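Local coordinates for immunoreactive 84kD antigen PG93 (Porphyromonas gingivalis, PDB 5M11), which serves at the bacterial surface as an essential component of the type-IX secretion system and binds calcium and zinc ions, at residues R406-I414 against Y449-S458; I414-K425 against T438-F447. All blocks are in the same frame, centred on the assembly; numbering follows the deposited sequence.

Contact 1: residues R406-I414 against Y449-S458; sequences RYSGNETAI and YDPQSSTWHS. With CA (calcium ion), chain M; ZN (zinc ion), chain C.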
loop_
_atom_site.group_PDB
_atom_site.type_symbol
_atom_site.label_atom_id
_atom_site.label_comp_id
_atom_site.label_asym_id
_atom_site.label_seq_id
_atom_site.Cartn_x
_atom_site.Cartn_y
_atom_site.Cartn_z
ATOM N N ARG A 406 16.139 10.678 22.380
ATOM C CA ARG A 406 16.505 11.251 21.072
ATOM C C ARG A 406 17.998 11.669 21.094
ATOM O O ARG A 406 18.412 12.512 21.899
ATOM C CB ARG A 406 15.610 12.429 20.627
ATOM C CG ARG A 406 16.073 13.003 19.287
ATOM C CD ARG A 406 15.323 14.229 18.838
ATOM N NE ARG A 406 15.909 15.467 19.358
ATOM C CZ ARG A 406 16.695 16.286 18.665
ATOM N NH1 ARG A 406 17.010 16.010 17.404
ATOM N NH2 ARG A 406 17.169 17.391 19.224
ATOM N N TYR A 407 18.792 11.060 20.206
ATOM C CA TYR A 407 20.236 11.290 20.058
ATOM C C TYR A 407 20.519 12.081 18.793
ATOM O O TYR A 407 20.161 11.635 17.690
ATOM C CB TYR A 407 21.003 9.952 20.023
ATOM C CG TYR A 407 20.766 9.065 21.225
ATOM C CD1 TYR A 407 21.146 9.472 22.502
ATOM C CD2 TYR A 407 20.198 7.804 21.083
ATOM C CE1 TYR A 407 20.957 8.649 23.609
ATOM C CE2 TYR A 407 20.000 6.973 22.185
ATOM C CZ TYR A 407 20.391 7.397 23.447
ATOM O OH TYR A 407 20.197 6.603 24.550
ATOM N N SER A 408 21.126 13.275 18.960
ATOM C CA SER A 408 21.504 14.195 17.885
ATOM C C SER A 408 22.438 15.259 18.413
ATOM O O SER A 408 22.161 15.860 19.453
ATOM C CB SER A 408 20.278 14.855 17.256
ATOM O OG SER A 408 20.617 15.618 16.111
ATOM N N GLY A 409 23.529 15.472 17.691
ATOM C CA GLY A 409 24.511 16.501 17.993
ATOM C C GLY A 409 25.486 16.230 19.119
ATOM O O GLY A 409 25.879 15.084 19.351
ATOM N N ASN A 410 25.908 17.329 19.796
ATOM C CA ASN A 410 26.882 17.394 20.894
ATOM C C ASN A 410 26.643 16.335 21.986
ATOM O O ASN A 410 25.486 16.046 22.317
ATOM C CB ASN A 410 26.882 18.803 21.515
ATOM C CG ASN A 410 25.514 19.394 21.851
ATOM O OD1 ASN A 410 24.448 18.769 21.667
ATOM N ND2 ASN A 410 25.522 20.630 22.361
ATOM N N GLU A 411 27.764 15.746 22.514
ATOM C CA GLU A 411 27.849 14.697 23.554
ATOM C C GLU A 411 27.575 13.287 22.959
ATOM O O GLU A 411 28.025 12.290 23.530
ATOM C CB GLU A 411 26.921 15.016 24.763
ATOM C CG GLU A 411 26.515 13.868 25.682
ATOM C CD GLU A 411 25.099 13.353 25.499
ATOM O OE1 GLU A 411 24.174 14.180 25.323
ATOM O OE2 GLU A 411 24.909 12.118 25.579
ATOM N N THR A 412 26.882 13.225 21.796
ATOM C CA THR A 412 26.488 12.022 21.036
ATOM C C THR A 412 27.404 11.818 19.794
ATOM O O THR A 412 27.988 12.791 19.298
ATOM C CB THR A 412 25.027 12.204 20.607
ATOM O OG1 THR A 412 24.225 12.593 21.724
ATOM C CG2 THR A 412 24.461 10.999 20.022
ATOM N N ALA A 413 27.515 10.572 19.283
ATOM C CA ALA A 413 28.315 10.325 18.068
ATOM C C ALA A 413 27.486 10.604 16.791
ATOM O O ALA A 413 28.049 10.593 15.690
ATOM C CB ALA A 413 28.873 8.910 18.045
ATOM N N ILE A 414 26.156 10.892 16.956
ATOM C CA ILE A 414 25.198 11.260 15.905
ATOM C C ILE A 414 25.575 12.668 15.436
ATOM O O ILE A 414 25.135 13.666 16.011
ATOM C CB ILE A 414 23.705 11.143 16.387
ATOM C CG1 ILE A 414 23.346 9.732 16.947
ATOM C CG2 ILE A 414 22.684 11.574 15.326
ATOM C CD1 ILE A 414 23.791 8.531 16.197
ATOM N N TYR A 449 27.086 2.413 19.130
ATOM C CA TYR A 449 26.525 2.754 20.432
ATOM C C TYR A 449 26.382 1.511 21.281
ATOM O O TYR A 449 25.811 0.516 20.825
ATOM C CB TYR A 449 25.171 3.454 20.289
ATOM C CG TYR A 449 24.502 3.808 21.604
ATOM C CD1 TYR A 449 25.126 4.642 22.526
ATOM C CD2 TYR A 449 23.221 3.352 21.900
ATOM C CE1 TYR A 449 24.508 4.983 23.725
ATOM C CE2 TYR A 449 22.589 3.693 23.091
ATOM C CZ TYR A 449 23.237 4.507 24.001
ATOM O OH TYR A 449 22.611 4.823 25.178
ATOM N N ASP A 450 26.938 1.554 22.507
ATOM C CA ASP A 450 26.802 0.465 23.481
ATOM C C ASP A 450 25.594 0.840 24.328
ATOM O O ASP A 450 25.686 1.803 25.096
ATOM C CB ASP A 450 28.085 0.247 24.324
ATOM C CG ASP A 450 28.156 -1.087 25.078
ATOM O OD1 ASP A 450 27.084 -1.612 25.477
ATOM O OD2 ASP A 450 29.285 -1.594 25.289
ATOM N N PRO A 451 24.418 0.197 24.120
ATOM C CA PRO A 451 23.223 0.603 24.874
ATOM C C PRO A 451 23.369 0.371 26.379
ATOM O O PRO A 451 22.700 1.052 27.161
ATOM C CB PRO A 451 22.112 -0.275 24.280
ATOM C CG PRO A 451 22.643 -0.765 23.000
ATOM C CD PRO A 451 24.107 -0.920 23.211
ATOM N N GLN A 452 24.256 -0.567 26.773
ATOM C CA GLN A 452 24.494 -0.945 28.154
ATOM C C GLN A 452 25.349 0.107 28.869
ATOM O O GLN A 452 24.871 0.734 29.816
ATOM C CB GLN A 452 25.159 -2.334 28.202
ATOM C CG GLN A 452 25.000 -3.072 29.536
ATOM C CD GLN A 452 26.113 -4.065 29.817
ATOM O OE1 GLN A 452 26.593 -4.798 28.935
ATOM N NE2 GLN A 452 26.525 -4.129 31.074
ATOM N N SER A 453 26.601 0.306 28.416
ATOM C CA SER A 453 27.529 1.242 29.041
ATOM C C SER A 453 27.219 2.699 28.679
ATOM O O SER A 453 27.756 3.613 29.316
ATOM C CB SER A 453 28.967 0.889 28.669
ATOM O OG SER A 453 29.226 1.043 27.284
ATOM N N SER A 454 26.322 2.908 27.686
ATOM C CA SER A 454 25.904 4.204 27.134
ATOM C C SER A 454 27.128 4.964 26.594
ATOM O O SER A 454 27.272 6.163 26.826
ATOM C CB SER A 454 25.121 5.026 28.155
ATOM O OG SER A 454 23.793 4.547 28.272
ATOM N N THR A 455 28.020 4.244 25.886
ATOM C CA THR A 455 29.239 4.817 25.306
ATOM C C THR A 455 29.084 4.916 23.795
ATOM O O THR A 455 28.352 4.127 23.199
ATOM C CB THR A 455 30.491 4.021 25.708
ATOM O OG1 THR A 455 30.326 2.648 25.351
ATOM C CG2 THR A 455 30.812 4.146 27.189
ATOM N N TRP A 456 29.746 5.909 23.191
ATOM C CA TRP A 456 29.711 6.199 21.760
ATOM C C TRP A 456 31.107 6.142 21.133
ATOM O O TRP A 456 32.090 6.520 21.773
ATOM C CB TRP A 456 29.129 7.604 21.520
ATOM C CG TRP A 456 27.694 7.791 21.911
ATOM C CD1 TRP A 456 27.225 8.337 23.073
ATOM C CD2 TRP A 456 26.542 7.535 21.092
ATOM N NE1 TRP A 456 25.850 8.414 23.038
ATOM C CE2 TRP A 456 25.406 7.927 21.833
ATOM C CE3 TRP A 456 26.359 7.006 19.804
ATOM C CZ2 TRP A 456 24.105 7.774 21.341
ATOM C CZ3 TRP A 456 25.072 6.909 19.298
ATOM C CH2 TRP A 456 23.963 7.281 20.066
ATOM N N HIS A 457 31.179 5.724 19.862
ATOM C CA HIS A 457 32.394 5.674 19.046
ATOM C C HIS A 457 32.025 5.876 17.587
ATOM O O HIS A 457 31.121 5.218 17.089
ATOM C CB HIS A 457 33.154 4.350 19.222
ATOM C CG HIS A 457 33.717 4.133 20.588
ATOM N ND1 HIS A 457 34.868 4.786 21.011
ATOM C CD2 HIS A 457 33.283 3.326 21.582
ATOM C CE1 HIS A 457 35.092 4.359 22.244
ATOM N NE2 HIS A 457 34.162 3.484 22.632
ATOM N N SER A 458 32.676 6.818 16.919
ATOM C CA SER A 458 32.456 7.075 15.495
ATOM C C SER A 458 33.798 7.140 14.779
ATOM O O SER A 458 34.825 7.486 15.385
ATOM C CB SER A 458 31.633 8.339 15.253
ATOM O OG SER A 458 32.151 9.451 15.961
HETATM CA CA CA M . 28.983 -3.052 27.167
HETATM ZN ZN ZN C . 34.116 1.903 23.983
#
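Trp456 reaches from strand 455-459, at one edge of its sheet, against segment 406-414, a strand end and the loop that follows it. Its CB starts against the methyl of Ala413, CB to CB 3.7 Å. A chi1 of -65° swings CG away from the carbonyl carbon, which lays the indole along Ala413, whose backbone N lies on one ring face and whose CB touches CE3. Farther out, CG2 of Thr412 sits over that same face, a CH-pi contact 3.7 Å from the centroid of the six-membered ring and 20° off its normal. Tyr449 CD1 lies over the centre of the opposite indole face. At the tip, CZ3 meets Ile414 CD1 at 3.7 Å, while CZ2 drives into the face of Tyr407, 3.6 Å from its CG. This last pair is T-shaped, the edge of Trp456 toward the Tyr407 face, with planes at 75°. Tyr407 and Tyr449 complete an aromatic cluster, turned obliquely to each other; the Tyr407 hydroxyl is hydrogen-bonded to Glu397. Also on the 449-458 hairpin, Asp450 OD2 binds calcium at 2.4 Å and His457 NE2 binds zinc at 2.1 Å. The chemistry divides accordingly: aromatic and aliphatic packing joins this hairpin to segment 406-414, whereas the metal ligands, His457 pointing away and Asp450 at the turn, take no part in that packing.

Contact 2: residues I414-K425 against T438-F447; sequences IAECNPGDARVK and TLGAVGKNIF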
loop_
_atom_site.group_PDB
_atom_site.type_symbol
_atom_site.label_atom_id
_atom_site.label_comp_id
_atom_site.label_asym_id
_atom_site.label_seq_id
_atom_site.Cartn_x
_atom_site.Cartn_y
_atom_site.Cartn_z
ATOM N N ILE A 414 26.156 10.892 16.956
ATOM C CA ILE A 414 25.198 11.260 15.905
ATOM C C ILE A 414 25.575 12.668 15.436
ATOM O O ILE A 414 25.135 13.666 16.011
ATOM C CB ILE A 414 23.705 11.143 16.387
ATOM C CG1 ILE A 414 23.346 9.732 16.947
ATOM C CG2 ILE A 414 22.684 11.574 15.326
ATOM C CD1 ILE A 414 23.791 8.531 16.197
ATOM N N ALA A 415 26.467 12.724 14.432
ATOM C CA ALA A 415 27.004 13.948 13.830
ATOM C C ALA A 415 25.967 14.632 12.926
ATOM O O ALA A 415 25.321 13.966 12.108
ATOM C CB ALA A 415 28.253 13.622 13.029
ATOM N N GLU A 416 25.826 15.957 13.069
ATOM C CA GLU A 416 24.888 16.754 12.283
ATOM C C GLU A 416 25.577 17.396 11.066
ATOM O O GLU A 416 26.624 18.037 11.205
ATOM C CB GLU A 416 24.233 17.847 13.149
ATOM C CG GLU A 416 23.562 17.354 14.421
ATOM C CD GLU A 416 22.918 18.425 15.283
ATOM O OE1 GLU A 416 23.543 19.491 15.501
ATOM O OE2 GLU A 416 21.794 18.176 15.777
ATOM N N CYS A 417 24.979 17.218 9.875
ATOM C CA CYS A 417 25.462 17.781 8.608
ATOM C C CYS A 417 25.135 19.258 8.537
ATOM O O CYS A 417 25.820 20.008 7.838
ATOM C CB CYS A 417 24.880 17.029 7.416
ATOM S SG CYS A 417 23.112 16.668 7.554
ATOM N N ASN A 418 24.075 19.667 9.242
ATOM C CA ASN A 418 23.621 21.050 9.347
ATOM C C ASN A 418 23.187 21.319 10.782
ATOM O O ASN A 418 22.791 20.372 11.452
ATOM C CB ASN A 418 22.489 21.335 8.348
ATOM C CG ASN A 418 22.985 21.649 6.954
ATOM O OD1 ASN A 418 23.881 22.489 6.753
ATOM N ND2 ASN A 418 22.409 20.983 5.963
ATOM N N PRO A 419 23.280 22.562 11.311
ATOM C CA PRO A 419 22.875 22.786 12.712
ATOM C C PRO A 419 21.425 22.343 12.966
ATOM O O PRO A 419 20.471 22.961 12.483
ATOM C CB PRO A 419 23.085 24.297 12.909
ATOM C CG PRO A 419 24.094 24.680 11.874
ATOM C CD PRO A 419 23.773 23.811 10.690
ATOM N N GLY A 420 21.303 21.217 13.670
ATOM C CA GLY A 420 20.032 20.581 14.011
ATOM C C GLY A 420 19.550 19.546 13.007
ATOM O O GLY A 420 18.382 19.136 13.052
ATOM N N ASP A 421 20.450 19.095 12.104
ATOM C CA ASP A 421 20.127 18.138 11.047
ATOM C C ASP A 421 21.052 16.900 11.049
ATOM O O ASP A 421 22.156 16.929 10.498
ATOM C CB ASP A 421 20.167 18.831 9.678
ATOM C CG ASP A 421 19.206 18.221 8.682
ATOM O OD1 ASP A 421 18.083 18.768 8.528
ATOM O OD2 ASP A 421 19.550 17.171 8.092
ATOM N N ALA A 422 20.574 15.806 11.658
ATOM C CA ALA A 422 21.300 14.543 11.734
ATOM C C ALA A 422 20.490 13.472 11.020
ATOM O O ALA A 422 19.424 13.062 11.490
ATOM C CB ALA A 422 21.566 14.167 13.182
ATOM N N ARG A 423 20.975 13.071 9.842
ATOM C CA ARG A 423 20.304 12.095 8.998
ATOM C C ARG A 423 20.920 10.697 9.185
ATOM O O ARG A 423 22.027 10.439 8.718
ATOM C CB ARG A 423 20.321 12.560 7.543
ATOM C CG ARG A 423 21.573 13.302 7.107
ATOM C CD ARG A 423 21.381 13.929 5.740
ATOM N NE ARG A 423 20.376 14.993 5.753
ATOM C CZ ARG A 423 20.563 16.209 5.252
ATOM N NH1 ARG A 423 21.733 16.540 4.713
ATOM N NH2 ARG A 423 19.595 17.109 5.303
ATOM N N VAL A 424 20.176 9.804 9.889
ATOM C CA VAL A 424 20.586 8.450 10.290
ATOM C C VAL A 424 19.896 7.342 9.447
ATOM O O VAL A 424 18.680 7.145 9.566
ATOM C CB VAL A 424 20.294 8.222 11.820
ATOM C CG1 VAL A 424 20.860 6.891 12.318
ATOM C CG2 VAL A 424 20.804 9.374 12.682
ATOM N N LYS A 425 20.692 6.581 8.670
ATOM C CA LYS A 425 20.227 5.427 7.884
ATOM C C LYS A 425 21.220 4.251 8.061
ATOM O O LYS A 425 22.276 4.469 8.642
ATOM C CB LYS A 425 20.020 5.776 6.390
ATOM C CG LYS A 425 19.157 4.730 5.704
ATOM C CD LYS A 425 18.845 4.925 4.244
ATOM C CE LYS A 425 17.890 3.793 3.898
ATOM N NZ LYS A 425 17.395 3.839 2.504
ATOM N N THR A 438 25.189 4.163 10.318
ATOM C CA THR A 438 25.845 5.157 9.485
ATOM C C THR A 438 25.034 6.469 9.508
ATOM O O THR A 438 23.847 6.467 9.849
ATOM C CB THR A 438 26.069 4.604 8.061
ATOM O OG1 THR A 438 24.850 4.688 7.317
ATOM C CG2 THR A 438 26.640 3.173 8.049
ATOM N N LEU A 439 25.707 7.590 9.182
ATOM C CA LEU A 439 25.162 8.952 9.130
ATOM C C LEU A 439 25.465 9.570 7.781
ATOM O O LEU A 439 26.556 9.376 7.227
ATOM C CB LEU A 439 25.769 9.838 10.234
ATOM C CG LEU A 439 25.717 9.358 11.682
ATOM C CD1 LEU A 439 26.972 9.781 12.440
ATOM C CD2 LEU A 439 24.486 9.868 12.378
ATOM N N GLY A 440 24.526 10.349 7.280
ATOM C CA GLY A 440 24.698 11.032 6.008
ATOM C C GLY A 440 25.279 12.430 6.102
ATOM O O GLY A 440 25.042 13.146 7.083
ATOM N N ALA A 441 26.030 12.803 5.037
ATOM C CA ALA A 441 26.703 14.079 4.740
ATOM C C ALA A 441 27.579 14.639 5.907
ATOM O O ALA A 441 27.527 15.838 6.189
ATOM C CB ALA A 441 25.675 15.117 4.302
ATOM N N VAL A 442 28.403 13.776 6.550
ATOM C CA VAL A 442 29.321 14.131 7.658
ATOM C C VAL A 442 30.616 13.332 7.533
ATOM O O VAL A 442 30.584 12.242 6.949
ATOM C CB VAL A 442 28.723 13.939 9.087
ATOM C CG1 VAL A 442 27.784 15.070 9.472
ATOM C CG2 VAL A 442 28.064 12.576 9.267
ATOM N N GLY A 443 31.704 13.850 8.135
ATOM C CA GLY A 443 33.027 13.222 8.176
ATOM C C GLY A 443 33.062 11.826 8.785
ATOM O O GLY A 443 33.214 10.843 8.050
ATOM N N LYS A 444 32.903 11.722 10.140
ATOM C CA LYS A 444 32.889 10.462 10.906
ATOM C C LYS A 444 31.538 9.763 10.678
ATOM O O LYS A 444 30.639 9.759 11.536
ATOM C CB LYS A 444 33.166 10.717 12.398
ATOM C CG LYS A 444 34.577 11.194 12.721
ATOM C CD LYS A 444 34.668 11.817 14.110
ATOM C CE LYS A 444 35.142 10.835 15.159
ATOM N NZ LYS A 444 34.500 11.065 16.486
ATOM N N ASN A 445 31.421 9.194 9.472
ATOM C CA ASN A 445 30.258 8.543 8.883
ATOM C C ASN A 445 29.695 7.375 9.679
ATOM O O ASN A 445 28.498 7.353 9.941
ATOM C CB ASN A 445 30.622 8.045 7.479
ATOM C CG ASN A 445 30.314 9.010 6.362
ATOM O OD1 ASN A 445 31.003 9.016 5.356
ATOM N ND2 ASN A 445 29.249 9.813 6.473
ATOM N N ILE A 446 30.543 6.372 9.977
ATOM C CA ILE A 446 30.205 5.109 10.647
ATOM C C ILE A 446 30.283 5.266 12.172
ATOM O O ILE A 446 31.253 5.833 12.676
ATOM C CB ILE A 446 31.175 4.003 10.125
ATOM C CG1 ILE A 446 31.083 3.854 8.566
ATOM C CG2 ILE A 446 30.899 2.670 10.821
ATOM C CD1 ILE A 446 32.369 3.603 7.862
ATOM N N PHE A 447 29.278 4.753 12.906
ATOM C CA PHE A 447 29.268 4.848 14.367
ATOM C C PHE A 447 28.821 3.536 15.047
ATOM O O PHE A 447 28.264 2.634 14.411
ATOM C CB PHE A 447 28.384 6.036 14.850
ATOM C CG PHE A 447 26.888 5.838 14.754
ATOM C CD1 PHE A 447 26.188 5.186 15.760
ATOM C CD2 PHE A 447 26.174 6.329 13.671
ATOM C CE1 PHE A 447 24.811 4.977 15.657
ATOM C CE2 PHE A 447 24.793 6.128 13.573
ATOM C CZ PHE A 447 24.123 5.438 14.559
#
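The ring of Phe447 takes the CD1 methyl of Ile414 over one face, a CH-pi contact 3.7 Å from the centroid, and CG1 of Val424 at its edge, near the ring plane. The other flat group, the guanidinium of Arg423, has Cys417 SG over one face and Ala441 CB at its edge; a salt bridge from NH2 to Asp421 OD2, 2.8 Å, ties it to its own segment. Between the two, Leu439 spreads its branches: CD1 lies against Ala415 N at 3.6 Å, and CD2 touches both Val424 CG2 and Ile414 CG2. Val442 CG1 packs against the backbone from Glu416 to Cys417, and Cys417 CB meets Ala441 CB. The backbones pair beside this apolar layer. Gly440 N donates to Arg423 O at 2.9 Å in a nearly straight bond, 172° at the hydrogen. Lys425 and Thr438 form a hydrogen-bonded pair whose two backbone bonds are weak. The Thr438 hydroxyl, placed between backbone N and carbonyl carbon by chi1 79°, adds a bond to Lys425 O at 2.9 Å from above the carbonyl plane. Strands 422-429 and 435-439 thus make an antiparallel beta hairpin, the first two strands of a four-stranded up-and-down sheet, as in the blades of a beta-propeller.

From the N terminus, strand 402-407 ends one four-stranded sheet, and the chain runs through the loop to Ile414, which both contacts share. It then enters strand 422-429 of the next sheet and returns along 435-439; contact 2 closes this inner loop. Contact 1, reached after strand 446-450, closes the outer loop, with contact 2 nested inside it. Two probable hydrogen bonds link the contacts, Ser408 OG to Glu416 OE2 and Ser458 OG to Lys444 NZ. Contact 2 pairs the first two strands of the second sheet and packs the linker on them and on the start of 446-450, a strand both contacts use, while contact 1 ties the end of the first sheet and the same linker to the last two strands of the second sheet.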